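Local coordinates for protein laminin subunit ALPHA-1 (Mus musculus, PDB 2JD4) that forms the C-terminal LG4-5 domain pair of the laminin alpha1 chain, a basement membrane protein, and probably anchors laminin-111 to cell surfaces, at residues A[15-20]-A[190-195]; A[49-54]-A[167-172]; A[210-215]-A[322-327]. The protein carries 4 engineered substitutions. One frame throughout, in Å; residues are numbered along the deposited sequence.

Contact 1. Residues A[15-20]-A[190-195]; sequences PGYVAG and VDRCYV
Y17 lays its ring against the side chain of R192 and beside the ring of Y194, and it has the most surface buried in this contact. The guanidinium of R192 lies flat on one ring face, the two planes 7° apart and R192 CZ 4.3 Å from the centroid of the Y17 ring. The arginine chain, bent at chi2 and chi3, also brings CD over the centre of that face, so aliphatic and charged parts share one aromatic surface, which suits a long, flat-ended arginine. The Y17 and Y194 rings point the same way but are slid apart and barely overlap, meeting at Y17 CE2 and Y194 CE2, 3.9 Å apart. The segments flank the first laminin G domain: 15-20 leads into strand 22-23, while 190-195 follows strand 186-188 on the way to the second domain and carries C193, disulfide-bonded to C168. A single backbone bridge joins them, V18 N donating to C193 O (2.9 Å) and V195 N to G16 O (3.0 Å). A water extends it, bound to V18 O and C193 N. V195, second in buried area, sets CG2 3.4 Å from P15 O. An alanine at Y194 takes away the ring beside Y17 CE2 and OH, and the Y17 ring, still stacked on R192, would probably be freer to shift.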
ATOM      1  N   PRO A  15       1.552   9.178 -17.323  1.00 33.82           N
ATOM      2  CA  PRO A  15       0.499  10.166 -17.059  1.00 30.80           C
ATOM      3  C   PRO A  15       0.970  11.547 -16.594  1.00 28.49           C
ATOM      4  O   PRO A  15       0.230  12.523 -16.710  1.00 30.20           O
ATOM      5  CB  PRO A  15      -0.357   9.485 -15.982  1.00 32.91           C
ATOM      6  CG  PRO A  15      -0.063   8.020 -16.162  1.00 37.41           C
ATOM      7  CD  PRO A  15       1.413   8.028 -16.416  1.00 34.42           C
ATOM      8  N   GLY A  16       2.189  11.637 -16.070  1.00 25.84           N
ATOM      9  CA  GLY A  16       2.659  12.918 -15.569  1.00 24.57           C
ATOM     10  C   GLY A  16       2.204  13.069 -14.121  1.00 24.80           C
ATOM     11  O   GLY A  16       1.527  12.179 -13.603  1.00 22.49           O
ATOM     12  N   TYR A  17       2.545  14.181 -13.468  1.00 24.74           N
ATOM     13  CA  TYR A  17       2.169  14.381 -12.063  1.00 25.57           C
ATOM     14  C   TYR A  17       1.229  15.537 -11.775  1.00 26.32           C
ATOM     15  O   TYR A  17       1.208  16.530 -12.495  1.00 28.62           O
ATOM     16  CB  TYR A  17       3.415  14.571 -11.197  1.00 26.58           C
ATOM     17  CG  TYR A  17       4.378  13.419 -11.244  1.00 29.89           C
ATOM     18  CD1 TYR A  17       5.438  13.409 -12.147  1.00 30.92           C
ATOM     19  CD2 TYR A  17       4.221  12.324 -10.397  1.00 30.63           C
ATOM     20  CE1 TYR A  17       6.318  12.337 -12.207  1.00 32.86           C
ATOM     21  CE2 TYR A  17       5.098  11.244 -10.449  1.00 30.60           C
ATOM     22  CZ  TYR A  17       6.141  11.259 -11.356  1.00 29.23           C
ATOM     23  OH  TYR A  17       7.008  10.195 -11.416  1.00 33.17           O
ATOM     24  N   VAL A  18       0.469  15.403 -10.693  1.00 25.43           N
ATOM     25  CA  VAL A  18      -0.472  16.435 -10.274  1.00 25.25           C
ATOM     26  C   VAL A  18       0.283  17.508  -9.491  1.00 25.06           C
ATOM     27  O   VAL A  18       1.022  17.203  -8.560  1.00 24.15           O
ATOM     28  CB  VAL A  18      -1.583  15.847  -9.363  1.00 26.69           C
ATOM     29  CG1 VAL A  18      -2.566  16.940  -8.961  1.00 28.83           C
ATOM     30  CG2 VAL A  18      -2.309  14.723 -10.079  1.00 26.84           C
ATOM     31  N   ALA A  19       0.104  18.768  -9.869  1.00 25.56           N
ATOM     32  CA  ALA A  19       0.775  19.863  -9.181  1.00 24.11           C
ATOM     33  C   ALA A  19       0.101  20.171  -7.845  1.00 22.03           C
ATOM     34  O   ALA A  19      -1.121  20.141  -7.736  1.00 23.83           O
ATOM     35  CB  ALA A  19       0.772  21.112 -10.064  1.00 24.52           C
ATOM     36  N   GLY A  20       0.905  20.456  -6.827  1.00 20.43           N
ATOM     37  CA  GLY A  20       0.354  20.798  -5.527  1.00 23.05           C
ATOM     38  C   GLY A  20      -0.445  19.695  -4.853  1.00 25.73           C
ATOM     39  O   GLY A  20      -1.475  19.956  -4.219  1.00 26.89           O
ATOM     40  N   VAL A 190       7.420  11.123   1.437  1.00 15.75           N
ATOM     41  CA  VAL A 190       6.277  11.565   0.654  1.00 17.21           C
ATOM     42  C   VAL A 190       6.698  11.629  -0.821  1.00 20.97           C
ATOM     43  O   VAL A 190       7.880  11.793  -1.125  1.00 23.07           O
ATOM     44  CB  VAL A 190       5.790  12.950   1.136  1.00 18.86           C
ATOM     45  CG1 VAL A 190       4.672  13.453   0.249  1.00 21.50           C
ATOM     46  CG2 VAL A 190       5.281  12.838   2.580  1.00 20.46           C
ATOM     47  N   ASP A 191       5.744  11.471  -1.735  1.00 18.42           N
ATOM     48  CA  ASP A 191       6.060  11.538  -3.163  1.00 18.36           C
ATOM     49  C   ASP A 191       4.934  12.253  -3.917  1.00 19.99           C
ATOM     50  O   ASP A 191       4.007  12.788  -3.298  1.00 15.87           O
ATOM     51  CB  ASP A 191       6.276  10.126  -3.719  1.00 21.97           C
ATOM     52  CG  ASP A 191       7.369  10.070  -4.781  1.00 26.74           C
ATOM     53  OD1 ASP A 191       8.009   9.007  -4.907  1.00 24.44           O
ATOM     54  OD2 ASP A 191       7.588  11.078  -5.491  1.00 27.85           O
ATOM     55  N   ARG A 192       5.018  12.264  -5.244  1.00 19.59           N
ATOM     56  CA  ARG A 192       4.019  12.923  -6.089  1.00 18.05           C
ATOM     57  C   ARG A 192       2.937  11.961  -6.553  1.00 16.38           C
ATOM     58  O   ARG A 192       3.132  10.747  -6.544  1.00 17.71           O
ATOM     59  CB  ARG A 192       4.712  13.535  -7.306  1.00 21.60           C
ATOM     60  CG  ARG A 192       5.934  14.351  -6.942  1.00 25.63           C
ATOM     61  CD  ARG A 192       7.024  14.188  -7.988  1.00 35.09           C
ATOM     62  NE  ARG A 192       7.084  15.318  -8.901  1.00 35.97           N
ATOM     63  CZ  ARG A 192       7.924  15.402  -9.926  1.00 33.88           C
ATOM     64  NH1 ARG A 192       8.773  14.417 -10.174  1.00 32.48           N
ATOM     65  NH2 ARG A 192       7.926  16.482 -10.689  1.00 35.43           N
ATOM     66  N   CYS A 193       1.794  12.506  -6.962  1.00 15.16           N
ATOM     67  CA  CYS A 193       0.679  11.693  -7.427  1.00 18.34           C
ATOM     68  C   CYS A 193       0.597  11.690  -8.946  1.00 18.85           C
ATOM     69  O   CYS A 193       0.820  12.719  -9.583  1.00 18.98           O
ATOM     70  CB  CYS A 193      -0.646  12.252  -6.920  1.00 20.31           C
ATOM     71  SG  CYS A 193      -0.677  12.800  -5.195  1.00 20.95           S
ATOM     72  N   TYR A 194       0.256  10.541  -9.519  1.00 16.82           N
ATOM     73  CA  TYR A 194       0.104  10.434 -10.964  1.00 17.60           C
ATOM     74  C   TYR A 194      -1.212  11.132 -11.323  1.00 19.36           C
ATOM     75  O   TYR A 194      -2.179  11.087 -10.550  1.00 19.18           O
ATOM     76  CB  TYR A 194       0.045   8.957 -11.387  1.00 18.56           C
ATOM     77  CG  TYR A 194       1.346   8.203 -11.210  1.00 21.97           C
ATOM     78  CD1 TYR A 194       1.446   7.143 -10.305  1.00 22.21           C
ATOM     79  CD2 TYR A 194       2.477   8.543 -11.953  1.00 20.19           C
ATOM     80  CE1 TYR A 194       2.645   6.440 -10.153  1.00 23.00           C
ATOM     81  CE2 TYR A 194       3.677   7.849 -11.805  1.00 19.82           C
ATOM     82  CZ  TYR A 194       3.753   6.803 -10.907  1.00 21.57           C
ATOM     83  OH  TYR A 194       4.943   6.125 -10.763  1.00 27.72           O
ATOM     84  N   VAL A 195      -1.250  11.798 -12.476  1.00 16.76           N
ATOM     85  CA  VAL A 195      -2.470  12.479 -12.909  1.00 16.63           C
ATOM     86  C   VAL A 195      -3.586  11.444 -12.952  1.00 18.60           C
ATOM     87  O   VAL A 195      -4.723  11.728 -12.581  1.00 22.70           O
ATOM     88  CB  VAL A 195      -2.298  13.118 -14.321  1.00 16.57           C
ATOM     89  CG1 VAL A 195      -3.640  13.621 -14.856  1.00 17.48           C
ATOM     90  CG2 VAL A 195      -1.318  14.273 -14.237  1.00 15.51           C
TER
HETATM   91  O   HOH W   1       1.870  15.266  -7.038  1.00 16.08           O

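Contact 2. Residues A[49-54]-A[167-172]; sequences LSIRTF and ACIGEI
L49 and I172 lie side by side on the inward face of an antiparallel sheet of the laminin G beta-sandwich, where strands 44-53 and 167-174 are neighbours. Their CB atoms are 4.1 Å apart, and L49 CD2 reaches I172 CD1. I51 and I169, a non-hydrogen-bonded pair on the same face, meet more loosely through their CG1 atoms. I51 CG1, trans to its own amide nitrogen (chi1 -171°), lies instead 4.0 Å from A167 CB. Branched aliphatic groups suit this face, which L146 and I60 of the facing sheet cover. R52 and C168 form the hydrogen-bonded pair on the other face: C168 N donates to R52 O (3.0 Å) and R52 N to C168 O (3.2 Å), both in the carbonyl plane. There the R52 guanidinium passes C168 CB and reaches the carbonyl of Y194. G170 N bonds to S50 O, but S50 N, buried here, has no partner in the model. The absence of a side chain at G170 matters, because a CB there would collide with the serine hydroxyl; S50 OG lies 3.6 Å from G170 CA.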
ATOM      1  N   LEU A  49     -10.612  19.169   2.819  1.00 20.82           N
ATOM      2  CA  LEU A  49      -9.523  18.662   1.984  1.00 20.07           C
ATOM      3  C   LEU A  49     -10.085  17.814   0.853  1.00 19.75           C
ATOM      4  O   LEU A  49     -11.260  17.485   0.852  1.00 20.99           O
ATOM      5  CB  LEU A  49      -8.555  17.834   2.840  1.00 15.92           C
ATOM      6  CG  LEU A  49      -9.099  16.630   3.616  1.00 20.54           C
ATOM      7  CD1 LEU A  49      -9.153  15.408   2.702  1.00 18.54           C
ATOM      8  CD2 LEU A  49      -8.209  16.347   4.812  1.00 18.41           C
ATOM      9  N   SER A  50      -9.247  17.485  -0.125  1.00 21.71           N
ATOM     10  CA  SER A  50      -9.676  16.647  -1.245  1.00 22.43           C
ATOM     11  C   SER A  50      -8.811  15.394  -1.190  1.00 20.18           C
ATOM     12  O   SER A  50      -7.614  15.475  -0.918  1.00 17.08           O
ATOM     13  CB  SER A  50      -9.486  17.376  -2.582  1.00 27.51           C
ATOM     14  OG  SER A  50      -8.123  17.705  -2.798  1.00 32.58           O
ATOM     15  N   ILE A  51      -9.414  14.239  -1.442  1.00 19.76           N
ATOM     16  CA  ILE A  51      -8.679  12.990  -1.372  1.00 18.70           C
ATOM     17  C   ILE A  51      -9.046  12.023  -2.489  1.00 17.62           C
ATOM     18  O   ILE A  51     -10.162  12.036  -3.002  1.00 19.54           O
ATOM     19  CB  ILE A  51      -8.915  12.329   0.008  1.00 19.51           C
ATOM     20  CG1 ILE A  51      -7.984  11.130   0.200  1.00 17.01           C
ATOM     21  CG2 ILE A  51     -10.375  11.921   0.135  1.00 19.99           C
ATOM     22  CD1 ILE A  51      -7.922  10.645   1.643  1.00 22.46           C
ATOM     23  N   ARG A  52      -8.076  11.201  -2.875  1.00 15.85           N
ATOM     24  CA  ARG A  52      -8.250  10.205  -3.929  1.00 16.57           C
ATOM     25  C   ARG A  52      -7.515   8.947  -3.466  1.00 15.98           C
ATOM     26  O   ARG A  52      -6.315   8.999  -3.184  1.00 13.20           O
ATOM     27  CB  ARG A  52      -7.643  10.710  -5.234  1.00 15.69           C
ATOM     28  CG  ARG A  52      -7.721   9.713  -6.359  1.00 19.48           C
ATOM     29  CD  ARG A  52      -6.350   9.539  -6.969  1.00 29.33           C
ATOM     30  NE  ARG A  52      -6.189  10.331  -8.167  1.00 26.33           N
ATOM     31  CZ  ARG A  52      -5.033  10.512  -8.790  1.00 24.91           C
ATOM     32  NH1 ARG A  52      -3.920   9.960  -8.320  1.00 21.72           N
ATOM     33  NH2 ARG A  52      -4.999  11.242  -9.890  1.00 19.19           N
ATOM     34  N   THR A  53      -8.216   7.819  -3.417  1.00 18.03           N
ATOM     35  CA  THR A  53      -7.603   6.585  -2.921  1.00 19.19           C
ATOM     36  C   THR A  53      -8.303   5.278  -3.321  1.00 19.02           C
ATOM     37  O   THR A  53      -9.470   5.271  -3.707  1.00 16.60           O
ATOM     38  CB  THR A  53      -7.548   6.639  -1.380  1.00 19.31           C
ATOM     39  OG1 THR A  53      -6.920   5.461  -0.867  1.00 19.81           O
ATOM     40  CG2 THR A  53      -8.965   6.747  -0.812  1.00 15.63           C
ATOM     41  N   PHE A  54      -7.569   4.171  -3.219  1.00 20.32           N
ATOM     42  CA  PHE A  54      -8.101   2.837  -3.507  1.00 19.38           C
ATOM     43  C   PHE A  54      -7.980   2.021  -2.213  1.00 22.09           C
ATOM     44  O   PHE A  54      -8.445   0.884  -2.139  1.00 16.95           O
ATOM     45  CB  PHE A  54      -7.280   2.116  -4.590  1.00 22.36           C
ATOM     46  CG  PHE A  54      -7.428   2.690  -5.976  1.00 21.92           C
ATOM     47  CD1 PHE A  54      -6.439   3.508  -6.515  1.00 19.53           C
ATOM     48  CD2 PHE A  54      -8.537   2.370  -6.757  1.00 17.88           C
ATOM     49  CE1 PHE A  54      -6.547   3.996  -7.817  1.00 23.23           C
ATOM     50  CE2 PHE A  54      -8.656   2.851  -8.059  1.00 23.38           C
ATOM     51  CZ  PHE A  54      -7.660   3.664  -8.591  1.00 20.90           C
ATOM     52  N   ALA A 167      -2.894   7.309  -0.192  1.00 15.67           N
ATOM     53  CA  ALA A 167      -3.747   8.172  -0.999  1.00 16.21           C
ATOM     54  C   ALA A 167      -3.056   9.473  -1.371  1.00 15.48           C
ATOM     55  O   ALA A 167      -2.040   9.840  -0.780  1.00 14.29           O
ATOM     56  CB  ALA A 167      -5.038   8.491  -0.231  1.00 15.62           C
ATOM     57  N   CYS A 168      -3.638  10.162  -2.346  1.00 14.00           N
ATOM     58  CA  CYS A 168      -3.145  11.452  -2.802  1.00 13.94           C
ATOM     59  C   CYS A 168      -4.024  12.496  -2.131  1.00 15.61           C
ATOM     60  O   CYS A 168      -5.248  12.365  -2.115  1.00 15.69           O
ATOM     61  CB  CYS A 168      -3.284  11.580  -4.318  1.00 16.70           C
ATOM     62  SG  CYS A 168      -2.652  13.171  -4.947  1.00 22.37           S
ATOM     63  N   ILE A 169      -3.406  13.526  -1.573  1.00 14.06           N
ATOM     64  CA  ILE A 169      -4.164  14.579  -0.916  1.00 17.92           C
ATOM     65  C   ILE A 169      -3.808  15.928  -1.531  1.00 14.31           C
ATOM     66  O   ILE A 169      -2.638  16.251  -1.706  1.00 18.53           O
ATOM     67  CB  ILE A 169      -3.875  14.620   0.596  1.00 16.53           C
ATOM     68  CG1 ILE A 169      -4.261  13.285   1.239  1.00 18.43           C
ATOM     69  CG2 ILE A 169      -4.685  15.735   1.248  1.00 18.36           C
ATOM     70  CD1 ILE A 169      -3.977  13.222   2.740  1.00 15.73           C
ATOM     71  N   GLY A 170      -4.830  16.700  -1.878  1.00 16.65           N
ATOM     72  CA  GLY A 170      -4.598  17.999  -2.468  1.00 16.77           C
ATOM     73  C   GLY A 170      -4.462  19.055  -1.389  1.00 17.99           C
ATOM     74  O   GLY A 170      -3.823  18.831  -0.358  1.00 16.69           O
ATOM     75  N   GLU A 171      -5.086  20.203  -1.617  1.00 17.79           N
ATOM     76  CA  GLU A 171      -5.022  21.302  -0.668  1.00 18.25           C
ATOM     77  C   GLU A 171      -5.888  21.017   0.566  1.00 16.98           C
ATOM     78  O   GLU A 171      -6.853  20.260   0.498  1.00 18.69           O
ATOM     79  CB  GLU A 171      -5.492  22.600  -1.341  1.00 21.68           C
ATOM     80  CG  GLU A 171      -4.699  23.011  -2.590  1.00 24.94           C
ATOM     81  CD  GLU A 171      -3.206  23.124  -2.343  1.00 30.18           C
ATOM     82  OE1 GLU A 171      -2.810  23.504  -1.220  1.00 32.77           O
ATOM     83  OE2 GLU A 171      -2.421  22.846  -3.276  1.00 35.53           O
ATOM     84  N   ILE A 172      -5.533  21.631   1.687  1.00 19.83           N
ATOM     85  CA  ILE A 172      -6.284  21.457   2.925  1.00 19.45           C
ATOM     86  C   ILE A 172      -6.464  22.799   3.632  1.00 23.39           C
ATOM     87  O   ILE A 172      -5.546  23.625   3.682  1.00 23.30           O
ATOM     88  CB  ILE A 172      -5.583  20.442   3.869  1.00 18.65           C
ATOM     89  CG1 ILE A 172      -6.315  20.378   5.214  1.00 18.84           C
ATOM     90  CG2 ILE A 172      -4.119  20.814   4.043  1.00 23.32           C
ATOM     91  CD1 ILE A 172      -5.735  19.355   6.196  1.00 24.61           C
TER

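Contact 3. Residues A[210-215]-A[322-327]; sequences ALVKEG and DPIYVG
Neighbouring antiparallel strands in the second laminin G domain, a beta-sandwich, bring 210-212 alongside 322-326, which pairs with strand 235-241 as well. L211 and I324 are the hydrogen-bonded pair: L211 N donates to I324 O (2.9 Å), and I324 N returns a bond to L211 O (2.8 Å). Both are nearly straight at hydrogen, 167° and 170°. Beside them A210 and Y325 form a non-hydrogen-bonded pair on the other face of the sheet. The methyl of A210 sits over one face of the tyrosine ring, 4.0 Å from its centroid and displaced toward the rim near CE2 and CZ. Y325 CG is anti to its carbonyl carbon (chi1 -81°), which brings the ring over A210, where a small side chain fits beneath it. V212 CG2 meets I324 CD1 at 4.0 Å, and L238 and I240 of strand 235-241 pack on the same isoleucine. P323, lacking an amide hydrogen, uses carbons here: its CA lies 3.4 Å from V212 O in a CH...O contact, and its CB approaches L211 O. Beyond V212 the chain turns a corner through a type I turn closed by G215 N to V212 O. At the backbone angles of G215 a side chain would jam against the preceding carbonyl, which accounts for the residue type. The chemistry implies a junction fixed in register by two backbone bonds, with a methyl-on-ring contact on the A210 and Y325 face and aliphatic packing at I324.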
ATOM      1  N   ALA A 210      11.574  -5.774   0.308  1.00 16.75           N
ATOM      2  CA  ALA A 210      11.797  -6.920   1.202  1.00 18.79           C
ATOM      3  C   ALA A 210      10.877  -6.839   2.424  1.00 18.20           C
ATOM      4  O   ALA A 210      10.830  -5.815   3.111  1.00 20.03           O
ATOM      5  CB  ALA A 210      13.264  -6.972   1.644  1.00 15.35           C
ATOM      6  N   LEU A 211      10.155  -7.926   2.684  1.00 16.21           N
ATOM      7  CA  LEU A 211       9.198  -8.006   3.795  1.00 20.65           C
ATOM      8  C   LEU A 211       9.478  -9.145   4.795  1.00 21.71           C
ATOM      9  O   LEU A 211      10.105 -10.150   4.456  1.00 19.71           O
ATOM     10  CB  LEU A 211       7.782  -8.198   3.233  1.00 23.35           C
ATOM     11  CG  LEU A 211       7.025  -7.037   2.572  1.00 29.70           C
ATOM     12  CD1 LEU A 211       7.911  -6.277   1.616  1.00 31.88           C
ATOM     13  CD2 LEU A 211       5.810  -7.599   1.850  1.00 31.45           C
ATOM     14  N   VAL A 212       8.976  -8.981   6.017  1.00 23.47           N
ATOM     15  CA  VAL A 212       9.133  -9.975   7.080  1.00 25.85           C
ATOM     16  C   VAL A 212      10.597 -10.184   7.447  1.00 28.02           C
ATOM     17  O   VAL A 212      11.191 -11.228   7.154  1.00 29.11           O
ATOM     18  CB  VAL A 212       8.527 -11.335   6.676  1.00 26.99           C
ATOM     19  CG1 VAL A 212       8.376 -12.218   7.913  1.00 29.45           C
ATOM     20  CG2 VAL A 212       7.177 -11.133   6.003  1.00 31.11           C
ATOM     21  N   LYS A 213      11.176  -9.181   8.095  1.00 30.61           N
ATOM     22  CA  LYS A 213      12.574  -9.236   8.494  1.00 33.17           C
ATOM     23  C   LYS A 213      12.861 -10.361   9.491  1.00 33.52           C
ATOM     24  O   LYS A 213      13.965 -10.903   9.517  1.00 27.70           O
ATOM     25  CB  LYS A 213      12.999  -7.890   9.089  1.00 34.66           C
ATOM     26  CG  LYS A 213      14.495  -7.752   9.297  1.00 37.98           C
ATOM     27  CD  LYS A 213      14.859  -6.352   9.762  1.00 45.89           C
ATOM     28  CE  LYS A 213      16.367  -6.183   9.892  1.00 48.83           C
ATOM     29  NZ  LYS A 213      16.736  -4.804  10.323  1.00 51.77           N
ATOM     30  N   GLU A 214      11.871 -10.717  10.306  1.00 37.52           N
ATOM     31  CA  GLU A 214      12.068 -11.778  11.291  1.00 40.16           C
ATOM     32  C   GLU A 214      12.128 -13.165  10.644  1.00 38.28           C
ATOM     33  O   GLU A 214      12.526 -14.141  11.284  1.00 37.02           O
ATOM     34  CB  GLU A 214      10.965 -11.743  12.361  1.00 44.39           C
ATOM     35  CG  GLU A 214       9.562 -12.081  11.874  1.00 50.67           C
ATOM     36  CD  GLU A 214       8.868 -10.920  11.184  1.00 54.53           C
ATOM     37  OE1 GLU A 214       7.657 -11.048  10.896  1.00 55.43           O
ATOM     38  OE2 GLU A 214       9.524  -9.885  10.930  1.00 55.11           O
ATOM     39  N   GLY A 215      11.729 -13.246   9.377  1.00 34.35           N
ATOM     40  CA  GLY A 215      11.774 -14.514   8.667  1.00 31.34           C
ATOM     41  C   GLY A 215      10.439 -15.200   8.453  1.00 31.31           C
ATOM     42  O   GLY A 215       9.575 -15.195   9.332  1.00 31.48           O
ATOM     43  N   ASP A 322      13.437 -16.909   6.224  1.00 27.01           N
ATOM     44  CA  ASP A 322      14.015 -15.689   5.690  1.00 25.75           C
ATOM     45  C   ASP A 322      12.986 -14.691   5.163  1.00 24.06           C
ATOM     46  O   ASP A 322      11.799 -14.996   5.068  1.00 22.95           O
ATOM     47  CB  ASP A 322      14.991 -16.078   4.583  1.00 27.20           C
ATOM     48  CG  ASP A 322      16.031 -17.083   5.061  1.00 27.91           C
ATOM     49  OD1 ASP A 322      17.195 -16.688   5.259  1.00 26.12           O
ATOM     50  OD2 ASP A 322      15.678 -18.262   5.253  1.00 25.00           O
ATOM     51  N   PRO A 323      13.437 -13.470   4.831  1.00 23.28           N
ATOM     52  CA  PRO A 323      12.531 -12.439   4.318  1.00 24.26           C
ATOM     53  C   PRO A 323      11.934 -12.779   2.959  1.00 21.47           C
ATOM     54  O   PRO A 323      12.440 -13.637   2.233  1.00 20.40           O
ATOM     55  CB  PRO A 323      13.421 -11.192   4.256  1.00 24.81           C
ATOM     56  CG  PRO A 323      14.432 -11.443   5.338  1.00 23.64           C
ATOM     57  CD  PRO A 323      14.762 -12.897   5.128  1.00 21.51           C
ATOM     58  N   ILE A 324      10.846 -12.098   2.624  1.00 22.60           N
ATOM     59  CA  ILE A 324      10.182 -12.298   1.348  1.00 19.58           C
ATOM     60  C   ILE A 324      10.600 -11.158   0.426  1.00 18.84           C
ATOM     61  O   ILE A 324      10.310  -9.992   0.699  1.00 20.10           O
ATOM     62  CB  ILE A 324       8.644 -12.264   1.497  1.00 22.61           C
ATOM     63  CG1 ILE A 324       8.177 -13.388   2.428  1.00 21.26           C
ATOM     64  CG2 ILE A 324       7.986 -12.410   0.129  1.00 20.08           C
ATOM     65  CD1 ILE A 324       6.683 -13.356   2.708  1.00 24.59           C
ATOM     66  N   TYR A 325      11.287 -11.496  -0.656  1.00 19.46           N
ATOM     67  CA  TYR A 325      11.730 -10.493  -1.613  1.00 17.17           C
ATOM     68  C   TYR A 325      10.736 -10.374  -2.753  1.00 17.78           C
ATOM     69  O   TYR A 325      10.413 -11.361  -3.411  1.00 18.15           O
ATOM     70  CB  TYR A 325      13.134 -10.834  -2.133  1.00 13.92           C
ATOM     71  CG  TYR A 325      14.216 -10.412  -1.162  1.00 16.68           C
ATOM     72  CD1 TYR A 325      14.520 -11.185  -0.039  1.00 17.80           C
ATOM     73  CD2 TYR A 325      14.855  -9.177  -1.304  1.00 17.60           C
ATOM     74  CE1 TYR A 325      15.428 -10.729   0.929  1.00 18.86           C
ATOM     75  CE2 TYR A 325      15.760  -8.714  -0.350  1.00 15.95           C
ATOM     76  CZ  TYR A 325      16.038  -9.493   0.768  1.00 22.48           C
ATOM     77  OH  TYR A 325      16.903  -9.020   1.730  1.00 24.95           O
ATOM     78  N   VAL A 326      10.241  -9.157  -2.969  1.00 16.93           N
ATOM     79  CA  VAL A 326       9.254  -8.908  -4.014  1.00 16.96           C
ATOM     80  C   VAL A 326       9.768  -8.026  -5.146  1.00 14.57           C
ATOM     81  O   VAL A 326      10.314  -6.955  -4.910  1.00 16.93           O
ATOM     82  CB  VAL A 326       7.992  -8.237  -3.424  1.00 18.47           C
ATOM     83  CG1 VAL A 326       6.928  -8.122  -4.497  1.00 16.07           C
ATOM     84  CG2 VAL A 326       7.481  -9.036  -2.223  1.00 14.46           C
ATOM     85  N   GLY A 327       9.595  -8.492  -6.380  1.00 17.02           N
ATOM     86  CA  GLY A 327      10.023  -7.713  -7.533  1.00 17.19           C
ATOM     87  C   GLY A 327      11.504  -7.724  -7.875  1.00 18.43           C
ATOM     88  O   GLY A 327      11.921  -7.050  -8.826  1.00 14.94           O
TER

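How the contacts relate
Contact 2 is the buried one, contact 3 partly buried and contact 1 a surface contact. Contacts 1 and 2 belong together: contact 2 is nested within the loop closed by contact 1, and their centres are 11 Å apart. C193 SG of 190-195 is bonded to C168 SG of 167-172, 2.0 Å away, and R52 NH2 probably hydrogen-bonds Y194 O, tying the linker to the sheet. Contact 3 lies in the other domain, its centre about 29 and 30 Å from theirs. Contacts 2 and 3 both join antiparallel strands by backbone bonds; contact 2 adds aliphatic packing on one face, contact 3 a methyl over a tyrosine ring, whereas contact 1 relies on a single bridge, a water and aromatic-arginine stacking.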